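Local atomic coordinates of CurH (Lyngbya majuscula, PDB entry 3KG7), a protein that probably catalyses dehydration of the 3-hydroxyacyl intermediate carried by the CurH module during curacin biosynthesis, as a polyketide synthase dehydratase domain with a double hotdog fold. Residues Val8-Leu12 with Phe193-Glu198; Ser20-Thr24 with Met91-Ala95; Ala174-Glu178 with Arg210-Asp214. One frame throughout, in Å; residues are numbered along the deposited sequence.

The three contacts sample both hotdog halves of the dehydratase and the junction between them. Contact 1 ties the loop before strand 14-17 to the loop between strand 181-186 and helix 202-207. Contact 2 falls within the sequence span of contact 1 and starts the pairing of strands 24-30 and 86-92 in the first half. Contact 3 belongs to the second half, and its segments alternate along the chain with those of contact 1. The centres of contacts 2 and 3 are about 41 Å apart, on opposite sides of the chain centre. Contacts 2 and 3 thus each join parts of one hotdog half, and contact 1 joins loops of the two, consistent with a double hotdog built from one chain.

Contact 1: residues Val8-Leu12 with Phe193-Glu198; sequences VHRLL and FQLAGE
His9 and Ala196 meet through a weak hydrogen bond from His9 NE2 to Ala196 O, 3.3 Å long and bent to 136° at the hydrogen. CG of His9 stands anti to the backbone nitrogen (chi1 -161°), which swings the imidazole across to the facing loop. There Glu198 CB comes to the ring edge, near its plane, at 4.1 Å from His9 CE1. Next along the chain, Arg10 lies over Gln194 and Ala196: its CB packs on Ala196 CB, and one face of its guanidinium is covered by Gln194 CG. The guanidinium and amide planes are almost perpendicular, and Arg10 NH2 remains 4.0 Å from Gln194 OE1, too far for a bond. Leu11 adds an apolar touch, with CD2 3.8 Å from Glu198 CG.

A second layer sets these groups. Leu12 N reaches His9 ND1 weakly, in the ring plane, while Glu198 OE1 takes the Ala196 N-H at 2.9 Å and folds the loop round Gly197. Outside, Arg10 NH2 bonds weakly to Asn34 O, and Leu11 packs on helix 52-62. The two hotdog halves thus meet here through packing and one weak bond, while the stronger polar link lies within the Phe193-Glu198 loop.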
ATOM      1  N   VAL C   8      -4.719  13.720   0.224  1.00 94.02           N
ATOM      2  CA  VAL C   8      -5.805  12.759   0.519  1.00 90.48           C
ATOM      3  C   VAL C   8      -7.199  13.192   0.044  1.00 91.23           C
ATOM      4  O   VAL C   8      -7.721  14.240   0.433  1.00 91.56           O
ATOM      5  CB  VAL C   8      -5.842  12.376   2.047  1.00 92.47           C
ATOM      6  CG1 VAL C   8      -5.664  13.618   2.953  1.00 92.88           C
ATOM      7  CG2 VAL C   8      -7.115  11.631   2.409  1.00 92.69           C
ATOM      8  N   HIS C   9      -7.790  12.355  -0.797  1.00 93.92           N
ATOM      9  CA  HIS C   9      -9.160  12.519  -1.266  1.00 95.92           C
ATOM     10  C   HIS C   9     -10.136  12.277  -0.119  1.00 94.05           C
ATOM     11  O   HIS C   9     -10.011  11.290   0.609  1.00 94.91           O
ATOM     12  CB  HIS C   9      -9.424  11.502  -2.372  1.00100.37           C
ATOM     13  CG  HIS C   9     -10.591  11.836  -3.242  1.00104.92           C
ATOM     14  ND1 HIS C   9     -11.749  11.088  -3.252  1.00106.36           N
ATOM     15  CD2 HIS C   9     -10.774  12.829  -4.147  1.00107.01           C
ATOM     16  CE1 HIS C   9     -12.599  11.610  -4.120  1.00107.87           C
ATOM     17  NE2 HIS C   9     -12.031  12.668  -4.676  1.00109.58           N
ATOM     18  N   ARG C  10     -11.104  13.176   0.038  1.00 90.03           N
ATOM     19  CA  ARG C  10     -12.145  13.034   1.064  1.00 87.45           C
ATOM     20  C   ARG C  10     -12.835  11.672   1.075  1.00 86.81           C
ATOM     21  O   ARG C  10     -13.085  11.108   2.146  1.00 87.49           O
ATOM     22  CB  ARG C  10     -13.212  14.127   0.929  1.00 86.54           C
ATOM     23  CG  ARG C  10     -13.325  15.008   2.147  1.00 88.21           C
ATOM     24  CD  ARG C  10     -14.743  15.502   2.388  1.00 88.37           C
ATOM     25  NE  ARG C  10     -15.093  15.416   3.805  1.00 89.86           N
ATOM     26  CZ  ARG C  10     -14.714  16.286   4.742  1.00 90.49           C
ATOM     27  NH1 ARG C  10     -13.966  17.338   4.432  1.00 89.55           N
ATOM     28  NH2 ARG C  10     -15.083  16.098   6.003  1.00 90.46           N
ATOM     29  N   LEU C  11     -13.149  11.156  -0.115  1.00 84.02           N
ATOM     30  CA  LEU C  11     -13.890   9.909  -0.241  1.00 81.57           C
ATOM     31  C   LEU C  11     -12.999   8.664  -0.182  1.00 83.81           C
ATOM     32  O   LEU C  11     -13.298   7.724   0.551  1.00 84.29           O
ATOM     33  CB  LEU C  11     -14.727   9.909  -1.522  1.00 79.81           C
ATOM     34  CG  LEU C  11     -15.624   8.697  -1.796  1.00 78.65           C
ATOM     35  CD1 LEU C  11     -16.778   8.634  -0.845  1.00 77.44           C
ATOM     36  CD2 LEU C  11     -16.141   8.744  -3.223  1.00 80.15           C
ATOM     37  N   LEU C  12     -11.908   8.663  -0.943  1.00 82.69           N
ATOM     38  CA  LEU C  12     -11.090   7.466  -1.080  1.00 80.32           C
ATOM     39  C   LEU C  12      -9.961   7.345  -0.052  1.00 80.18           C
ATOM     40  O   LEU C  12      -9.502   6.241   0.239  1.00 82.19           O
ATOM     41  CB  LEU C  12     -10.522   7.381  -2.496  1.00 79.73           C
ATOM     42  CG  LEU C  12     -11.463   6.894  -3.597  1.00 78.28           C
ATOM     43  CD1 LEU C  12     -10.751   7.006  -4.918  1.00 77.71           C
ATOM     44  CD2 LEU C  12     -11.891   5.471  -3.359  1.00 76.36           C
ATOM     45  N   PHE C 193     -20.758  20.620   1.535  1.00 83.50           N
ATOM     46  CA  PHE C 193     -19.345  20.890   1.851  1.00 84.99           C
ATOM     47  C   PHE C 193     -18.440  19.677   1.681  1.00 85.63           C
ATOM     48  O   PHE C 193     -17.232  19.812   1.467  1.00 86.12           O
ATOM     49  CB  PHE C 193     -19.205  21.397   3.291  1.00 86.47           C
ATOM     50  CG  PHE C 193     -17.769  21.560   3.758  1.00 86.92           C
ATOM     51  CD1 PHE C 193     -17.130  22.795   3.671  1.00 86.82           C
ATOM     52  CD2 PHE C 193     -17.063  20.482   4.302  1.00 87.33           C
ATOM     53  CE1 PHE C 193     -15.810  22.958   4.116  1.00 86.97           C
ATOM     54  CE2 PHE C 193     -15.737  20.632   4.740  1.00 88.26           C
ATOM     55  CZ  PHE C 193     -15.113  21.876   4.655  1.00 87.03           C
ATOM     56  N   GLN C 194     -19.021  18.494   1.807  1.00 86.02           N
ATOM     57  CA  GLN C 194     -18.247  17.251   1.829  1.00 87.25           C
ATOM     58  C   GLN C 194     -17.914  16.713   0.442  1.00 88.54           C
ATOM     59  O   GLN C 194     -17.088  15.805   0.307  1.00 89.33           O
ATOM     60  CB  GLN C 194     -18.986  16.167   2.624  1.00 86.69           C
ATOM     61  CG  GLN C 194     -19.423  16.613   4.018  1.00 88.59           C
ATOM     62  CD  GLN C 194     -19.688  15.450   4.951  1.00 88.96           C
ATOM     63  OE1 GLN C 194     -18.785  14.673   5.261  1.00 91.42           O
ATOM     64  NE2 GLN C 194     -20.927  15.333   5.419  1.00 88.34           N
ATOM     65  N   LEU C 195     -18.563  17.253  -0.586  1.00 88.06           N
ATOM     66  CA  LEU C 195     -18.340  16.769  -1.938  1.00 87.69           C
ATOM     67  C   LEU C 195     -16.967  17.204  -2.447  1.00 89.28           C
ATOM     68  O   LEU C 195     -16.495  18.295  -2.119  1.00 89.76           O
ATOM     69  CB  LEU C 195     -19.471  17.204  -2.869  1.00 86.29           C
ATOM     70  CG  LEU C 195     -20.869  16.698  -2.488  1.00 86.25           C
ATOM     71  CD1 LEU C 195     -21.855  16.904  -3.616  1.00 86.10           C
ATOM     72  CD2 LEU C 195     -20.847  15.238  -2.108  1.00 86.89           C
ATOM     73  N   ALA C 196     -16.328  16.330  -3.225  1.00 89.85           N
ATOM     74  CA  ALA C 196     -14.932  16.511  -3.635  1.00 90.02           C
ATOM     75  C   ALA C 196     -14.666  16.083  -5.085  1.00 89.89           C
ATOM     76  O   ALA C 196     -13.632  15.473  -5.393  1.00 91.92           O
ATOM     77  CB  ALA C 196     -13.998  15.754  -2.668  1.00 89.33           C
ATOM     78  N   GLY C 197     -15.600  16.391  -5.975  1.00 87.50           N
ATOM     79  CA  GLY C 197     -15.380  16.158  -7.392  1.00 87.19           C
ATOM     80  C   GLY C 197     -15.455  14.707  -7.811  1.00 86.68           C
ATOM     81  O   GLY C 197     -15.164  14.378  -8.958  1.00 87.32           O
ATOM     82  N   GLU C 198     -15.836  13.834  -6.885  1.00 85.43           N
ATOM     83  CA  GLU C 198     -16.153  12.447  -7.226  1.00 83.31           C
ATOM     84  C   GLU C 198     -17.431  12.391  -8.096  1.00 81.75           C
ATOM     85  O   GLU C 198     -18.346  13.202  -7.913  1.00 81.52           O
ATOM     86  CB  GLU C 198     -16.259  11.576  -5.956  1.00 84.25           C
ATOM     87  CG  GLU C 198     -17.468  11.821  -5.030  1.00 85.54           C
ATOM     88  CD  GLU C 198     -17.455  13.177  -4.332  1.00 87.72           C
ATOM     89  OE1 GLU C 198     -16.528  13.455  -3.539  1.00 89.28           O
ATOM     90  OE2 GLU C 198     -18.390  13.968  -4.572  1.00 89.15           O
TER

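Contact 2: residues Ser20-Thr24 with Met91-Ala95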
ATOM      1  N   SER C  20       5.171  -3.872  -6.797  1.00 83.50           N
ATOM      2  CA  SER C  20       5.316  -5.296  -7.070  1.00 85.73           C
ATOM      3  C   SER C  20       4.245  -5.856  -8.022  1.00 86.27           C
ATOM      4  O   SER C  20       4.556  -6.625  -8.937  1.00 87.87           O
ATOM      5  CB  SER C  20       5.332  -6.047  -5.736  1.00 85.68           C
ATOM      6  OG  SER C  20       4.651  -7.288  -5.805  1.00 88.99           O
ATOM      7  N   THR C  21       3.001  -5.432  -7.821  1.00 84.22           N
ATOM      8  CA  THR C  21       1.841  -6.043  -8.465  1.00 84.67           C
ATOM      9  C   THR C  21       1.168  -5.170  -9.531  1.00 84.54           C
ATOM     10  O   THR C  21       0.512  -5.682 -10.447  1.00 85.35           O
ATOM     11  CB  THR C  21       0.765  -6.338  -7.411  1.00 86.92           C
ATOM     12  OG1 THR C  21       0.290  -5.101  -6.872  1.00 86.96           O
ATOM     13  CG2 THR C  21       1.325  -7.188  -6.270  1.00 88.09           C
ATOM     14  N   GLY C  22       1.312  -3.855  -9.396  1.00 83.50           N
ATOM     15  CA  GLY C  22       0.534  -2.906 -10.186  1.00 81.88           C
ATOM     16  C   GLY C  22      -0.868  -2.763  -9.604  1.00 83.11           C
ATOM     17  O   GLY C  22      -1.819  -2.424 -10.310  1.00 83.94           O
ATOM     18  N   GLN C  23      -1.002  -3.047  -8.314  1.00 81.82           N
ATOM     19  CA  GLN C  23      -2.259  -2.825  -7.621  1.00 82.23           C
ATOM     20  C   GLN C  23      -2.318  -1.398  -7.117  1.00 81.00           C
ATOM     21  O   GLN C  23      -1.310  -0.695  -7.109  1.00 82.27           O
ATOM     22  CB  GLN C  23      -2.409  -3.780  -6.435  1.00 85.44           C
ATOM     23  CG  GLN C  23      -2.858  -5.178  -6.808  1.00 90.07           C
ATOM     24  CD  GLN C  23      -2.451  -6.225  -5.778  1.00 94.52           C
ATOM     25  OE1 GLN C  23      -1.565  -6.000  -4.943  1.00 94.61           O
ATOM     26  NE2 GLN C  23      -3.089  -7.388  -5.844  1.00 97.18           N
ATOM     27  N   THR C  24      -3.504  -0.978  -6.693  1.00 78.47           N
ATOM     28  CA  THR C  24      -3.704   0.317  -6.076  1.00 76.82           C
ATOM     29  C   THR C  24      -4.523   0.131  -4.807  1.00 78.10           C
ATOM     30  O   THR C  24      -5.580  -0.513  -4.823  1.00 77.92           O
ATOM     31  CB  THR C  24      -4.454   1.256  -7.034  1.00 79.04           C
ATOM     32  OG1 THR C  24      -3.788   1.272  -8.300  1.00 83.00           O
ATOM     33  CG2 THR C  24      -4.488   2.670  -6.497  1.00 80.39           C
HETATM   34  N   MSE C  91      -9.146  -2.125  -2.350  1.00 83.61           N
HETATM   35  CA  MSE C  91      -8.071  -2.705  -3.136  1.00 85.77           C
HETATM   36  C   MSE C  91      -8.507  -2.856  -4.598  1.00 83.30           C
HETATM   37  O   MSE C  91      -9.476  -3.559  -4.910  1.00 82.45           O
HETATM   38  CB  MSE C  91      -7.650  -4.036  -2.502  1.00 99.26           C
HETATM   39  CG  MSE C  91      -6.601  -4.851  -3.263  1.00110.27           C
HETATM   40 SE   MSE C  91      -4.768  -4.143  -3.189  1.00129.92          SE
HETATM   41  CE  MSE C  91      -3.857  -5.815  -2.720  1.00114.43           C
ATOM     42  N   LEU C  92      -7.803  -2.161  -5.483  1.00 80.41           N
ATOM     43  CA  LEU C  92      -8.098  -2.192  -6.911  1.00 78.38           C
ATOM     44  C   LEU C  92      -7.047  -3.040  -7.591  1.00 79.48           C
ATOM     45  O   LEU C  92      -5.884  -2.641  -7.705  1.00 78.29           O
ATOM     46  CB  LEU C  92      -8.112  -0.772  -7.479  1.00 78.34           C
ATOM     47  CG  LEU C  92      -8.173  -0.518  -8.983  1.00 77.00           C
ATOM     48  CD1 LEU C  92      -9.551  -0.834  -9.504  1.00 79.82           C
ATOM     49  CD2 LEU C  92      -7.830   0.925  -9.263  1.00 74.37           C
ATOM     50  N   HIS C  93      -7.450  -4.222  -8.032  1.00 80.17           N
ATOM     51  CA  HIS C  93      -6.484  -5.164  -8.571  1.00 81.56           C
ATOM     52  C   HIS C  93      -5.996  -4.780  -9.947  1.00 81.65           C
ATOM     53  O   HIS C  93      -6.622  -3.983 -10.650  1.00 84.16           O
ATOM     54  CB  HIS C  93      -7.033  -6.583  -8.553  1.00 82.00           C
ATOM     55  CG  HIS C  93      -7.229  -7.117  -7.178  1.00 82.89           C
ATOM     56  ND1 HIS C  93      -8.408  -6.960  -6.484  1.00 85.48           N
ATOM     57  CD2 HIS C  93      -6.391  -7.784  -6.353  1.00 85.99           C
ATOM     58  CE1 HIS C  93      -8.295  -7.524  -5.294  1.00 86.14           C
ATOM     59  NE2 HIS C  93      -7.080  -8.029  -5.188  1.00 88.43           N
ATOM     60  N   THR C  94      -4.849  -5.320 -10.321  1.00 82.40           N
ATOM     61  CA  THR C  94      -4.307  -5.061 -11.638  1.00 84.28           C
ATOM     62  C   THR C  94      -5.183  -5.792 -12.670  1.00 84.91           C
ATOM     63  O   THR C  94      -5.658  -6.909 -12.423  1.00 86.34           O
ATOM     64  CB  THR C  94      -2.802  -5.439 -11.700  1.00 85.55           C
ATOM     65  OG1 THR C  94      -2.265  -5.105 -12.986  1.00 90.57           O
ATOM     66  CG2 THR C  94      -2.567  -6.924 -11.385  1.00 84.84           C
ATOM     67  N   ALA C  95      -5.437  -5.143 -13.801  1.00 85.24           N
ATOM     68  CA  ALA C  95      -6.342  -5.696 -14.814  1.00 84.49           C
ATOM     69  C   ALA C  95      -5.900  -7.088 -15.256  1.00 84.98           C
ATOM     70  O   ALA C  95      -4.701  -7.358 -15.394  1.00 84.35           O
ATOM     71  CB  ALA C  95      -6.439  -4.770 -16.001  1.00 83.29           C
TER
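Thr24 and Leu92 form an antiparallel hydrogen-bonded pair where strands 24-30 and 86-92 of the first hotdog half come together. Thr24 N gives to Leu92 O at 3.1 Å, and Leu92 N returns to Thr24 O at 2.8 Å with a nearly straight N-H...O angle of 172°. Their side chains share one face of the sheet and run side by side, Thr24 CB against Leu92 CD2.

One residue earlier, Gln23 spreads over the residues that flank Leu92. Its CB sits 4.0 Å from the selenium (SE) of Met91, a selenomethionine, and close to Leu92 O. CG, anti to the carbonyl carbon (chi1 -80°), directs the extended chain along His93 and lies 4.0 Å from Thr94 N. CD meets the Met91 methyl CE, and the amide then divides: OE1 faces CE and accepts a weak hydrogen bond from Thr21 OG1, while NE2 comes 3.4 Å from His93 CD2, the amide and imidazole planes being 72° apart. Thr21 OG1 also accepts from Gln23 N at 2.8 Å, making an ST turn that leads the loop into the strand. With alanine in place of Gln23, Thr21 OG1 would probably lose its weak bond to the side-chain oxygen, keeping the one from the backbone N, and the Met91 methyl would lose the amide it packs against.

On the loop side, Thr94 places CB and CG2 against the carbonyl oxygens of Gly22 and Thr21. Strand 101-109 borders the other edge of 86-92, where Phe102 meets the His93 ring. The contact also reaches the dimer partner: Met91 packs on Ser20 of the second subunit, and Ser20 packs on Met91 of that subunit. Within the strand end itself, Met91 CG rests on one face of the His93 imidazole, 3.6 Å above the ring plane and offset toward its rim.

Contact 3: residues Ala174-Glu178 with Arg210-Asp214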
ATOM      1  N   ALA C 174     -41.017  13.136  -4.744  1.00 86.79           N
ATOM      2  CA  ALA C 174     -41.284  11.761  -5.145  1.00 87.33           C
ATOM      3  C   ALA C 174     -42.630  11.625  -5.856  1.00 88.29           C
ATOM      4  O   ALA C 174     -43.625  12.223  -5.441  1.00 89.92           O
ATOM      5  CB  ALA C 174     -41.224  10.847  -3.938  1.00 87.07           C
ATOM      6  N   TRP C 175     -42.650  10.847  -6.936  1.00 88.05           N
ATOM      7  CA  TRP C 175     -43.892  10.526  -7.635  1.00 88.76           C
ATOM      8  C   TRP C 175     -44.072   9.013  -7.718  1.00 90.65           C
ATOM      9  O   TRP C 175     -43.094   8.264  -7.726  1.00 91.87           O
ATOM     10  CB  TRP C 175     -43.896  11.128  -9.040  1.00 86.17           C
ATOM     11  CG  TRP C 175     -43.819  12.632  -9.095  1.00 85.42           C
ATOM     12  CD1 TRP C 175     -44.868  13.505  -9.156  1.00 84.70           C
ATOM     13  CD2 TRP C 175     -42.627  13.436  -9.122  1.00 84.60           C
ATOM     14  NE1 TRP C 175     -44.408  14.800  -9.209  1.00 84.61           N
ATOM     15  CE2 TRP C 175     -43.036  14.786  -9.188  1.00 84.63           C
ATOM     16  CE3 TRP C 175     -41.256  13.145  -9.097  1.00 84.26           C
ATOM     17  CZ2 TRP C 175     -42.121  15.846  -9.225  1.00 84.45           C
ATOM     18  CZ3 TRP C 175     -40.349  14.203  -9.135  1.00 84.51           C
ATOM     19  CH2 TRP C 175     -40.787  15.534  -9.199  1.00 84.37           C
ATOM     20  N   ILE C 176     -45.325   8.574  -7.789  1.00 92.52           N
ATOM     21  CA  ILE C 176     -45.649   7.149  -7.858  1.00 94.37           C
ATOM     22  C   ILE C 176     -46.799   6.843  -8.831  1.00 95.22           C
ATOM     23  O   ILE C 176     -47.809   7.549  -8.865  1.00 94.48           O
ATOM     24  CB  ILE C 176     -45.949   6.560  -6.439  1.00 94.32           C
ATOM     25  CG1 ILE C 176     -45.903   5.028  -6.446  1.00 94.25           C
ATOM     26  CG2 ILE C 176     -47.278   7.082  -5.867  1.00 94.33           C
ATOM     27  CD1 ILE C 176     -44.508   4.470  -6.334  1.00 93.57           C
ATOM     28  N   GLY C 177     -46.613   5.799  -9.631  1.00 96.23           N
ATOM     29  CA  GLY C 177     -47.671   5.258 -10.470  1.00 97.57           C
ATOM     30  C   GLY C 177     -47.926   3.818 -10.074  1.00 98.21           C
ATOM     31  O   GLY C 177     -47.358   3.328  -9.091  1.00 98.25           O
ATOM     32  N   GLU C 178     -48.780   3.136 -10.835  1.00 98.01           N
ATOM     33  CA  GLU C 178     -49.040   1.723 -10.588  1.00 97.45           C
ATOM     34  C   GLU C 178     -47.897   0.845 -11.096  1.00 96.68           C
ATOM     35  O   GLU C 178     -47.576  -0.182 -10.489  1.00 96.39           O
ATOM     36  CB  GLU C 178     -50.367   1.302 -11.203  1.00 98.43           C
ATOM     37  CG  GLU C 178     -51.564   1.892 -10.488  1.00 99.68           C
ATOM     38  CD  GLU C 178     -52.860   1.236 -10.894  1.00101.29           C
ATOM     39  OE1 GLU C 178     -52.902   0.623 -11.982  1.00101.95           O
ATOM     40  OE2 GLU C 178     -53.842   1.332 -10.124  1.00102.83           O
ATOM     41  N   ARG C 210     -34.195   4.456  -3.267  1.00 80.02           N
ATOM     42  CA  ARG C 210     -35.180   4.664  -2.204  1.00 79.77           C
ATOM     43  C   ARG C 210     -36.653   4.472  -2.589  1.00 81.28           C
ATOM     44  O   ARG C 210     -37.520   4.522  -1.718  1.00 83.93           O
ATOM     45  CB  ARG C 210     -34.984   6.041  -1.562  1.00 77.19           C
ATOM     46  CG  ARG C 210     -33.755   6.142  -0.692  1.00 75.94           C
ATOM     47  CD  ARG C 210     -33.539   7.555  -0.195  1.00 76.07           C
ATOM     48  NE  ARG C 210     -32.183   7.732   0.331  1.00 77.70           N
ATOM     49  CZ  ARG C 210     -31.685   8.881   0.789  1.00 77.57           C
ATOM     50  NH1 ARG C 210     -32.421   9.986   0.801  1.00 77.41           N
ATOM     51  NH2 ARG C 210     -30.438   8.931   1.232  1.00 76.24           N
ATOM     52  N   LEU C 211     -36.945   4.260  -3.874  1.00 81.15           N
ATOM     53  CA  LEU C 211     -38.344   4.129  -4.307  1.00 80.38           C
ATOM     54  C   LEU C 211     -38.575   3.137  -5.445  1.00 83.14           C
ATOM     55  O   LEU C 211     -37.781   3.034  -6.390  1.00 83.68           O
ATOM     56  CB  LEU C 211     -38.946   5.497  -4.663  1.00 78.74           C
ATOM     57  CG  LEU C 211     -40.430   5.604  -5.050  1.00 77.92           C
ATOM     58  CD1 LEU C 211     -41.362   5.213  -3.906  1.00 75.44           C
ATOM     59  CD2 LEU C 211     -40.758   7.004  -5.540  1.00 77.39           C
ATOM     60  N   THR C 212     -39.694   2.428  -5.330  1.00 86.25           N
ATOM     61  CA  THR C 212     -40.142   1.444  -6.295  1.00 88.04           C
ATOM     62  C   THR C 212     -41.652   1.639  -6.389  1.00 89.24           C
ATOM     63  O   THR C 212     -42.265   2.032  -5.393  1.00 90.12           O
ATOM     64  CB  THR C 212     -39.856   0.013  -5.789  1.00 89.65           C
ATOM     65  OG1 THR C 212     -38.700   0.011  -4.942  1.00 90.64           O
ATOM     66  CG2 THR C 212     -39.619  -0.935  -6.949  1.00 92.11           C
ATOM     67  N   PRO C 213     -42.259   1.388  -7.576  1.00 90.20           N
ATOM     68  CA  PRO C 213     -43.724   1.417  -7.756  1.00 90.10           C
ATOM     69  C   PRO C 213     -44.526   0.788  -6.604  1.00 91.16           C
ATOM     70  O   PRO C 213     -45.652   1.217  -6.319  1.00 90.06           O
ATOM     71  CB  PRO C 213     -43.928   0.599  -9.034  1.00 89.29           C
ATOM     72  CG  PRO C 213     -42.696   0.826  -9.817  1.00 88.02           C
ATOM     73  CD  PRO C 213     -41.572   1.090  -8.850  1.00 89.44           C
ATOM     74  N   ASP C 214     -43.929  -0.206  -5.946  1.00 92.70           N
ATOM     75  CA  ASP C 214     -44.587  -0.989  -4.904  1.00 93.25           C
ATOM     76  C   ASP C 214     -43.857  -0.903  -3.561  1.00 93.58           C
ATOM     77  O   ASP C 214     -43.609  -1.922  -2.917  1.00 92.72           O
ATOM     78  CB  ASP C 214     -44.676  -2.452  -5.354  1.00 93.73           C
ATOM     79  CG  ASP C 214     -43.306  -3.073  -5.602  1.00 93.60           C
ATOM     80  OD1 ASP C 214     -42.538  -2.545  -6.436  1.00 93.42           O
ATOM     81  OD2 ASP C 214     -43.000  -4.089  -4.949  1.00 93.07           O
TER
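Leu211, whose carbonyl oxygen has a weak hydrogen bond to Ser181 OG, packs its side chain on Ala174 and Ile176 at the end of strand 171-176. Across the contact no hydrogen bond forms. The two methyls of Leu211 divide the work: CD2 lies 4.2 Å from Ala174 CB and beside Trp175 O, and CD1 meets Ile176 CD1 at 4.0 Å. With CG anti to the backbone nitrogen (chi1 -176°), the fork of Leu211 reaches the strand. Ile176 answers with CG1 likewise anti to its own nitrogen (chi1 -164°), which carries CD1 across to the loop backbone to rest beside the carbonyl oxygens of Thr212 and Pro213. Past the strand, the Pro213 ring carbon CB sits 4.0 Å from Glu178 O.

Leu153 of helix 150-159 and Leu183 of strand 181-186 both touch Ala174 and Leu211, extending this apolar patch. At the loop's far end, Asp214 forms a salt bridge with Arg261 and accepts a hydrogen bond from Ser252 N. The contact therefore joins strand and loop of the second hotdog half by apolar packing, while the polar bonds of the loop named here go to strands 181-186, 243-255 and 260-268, not to 171-176.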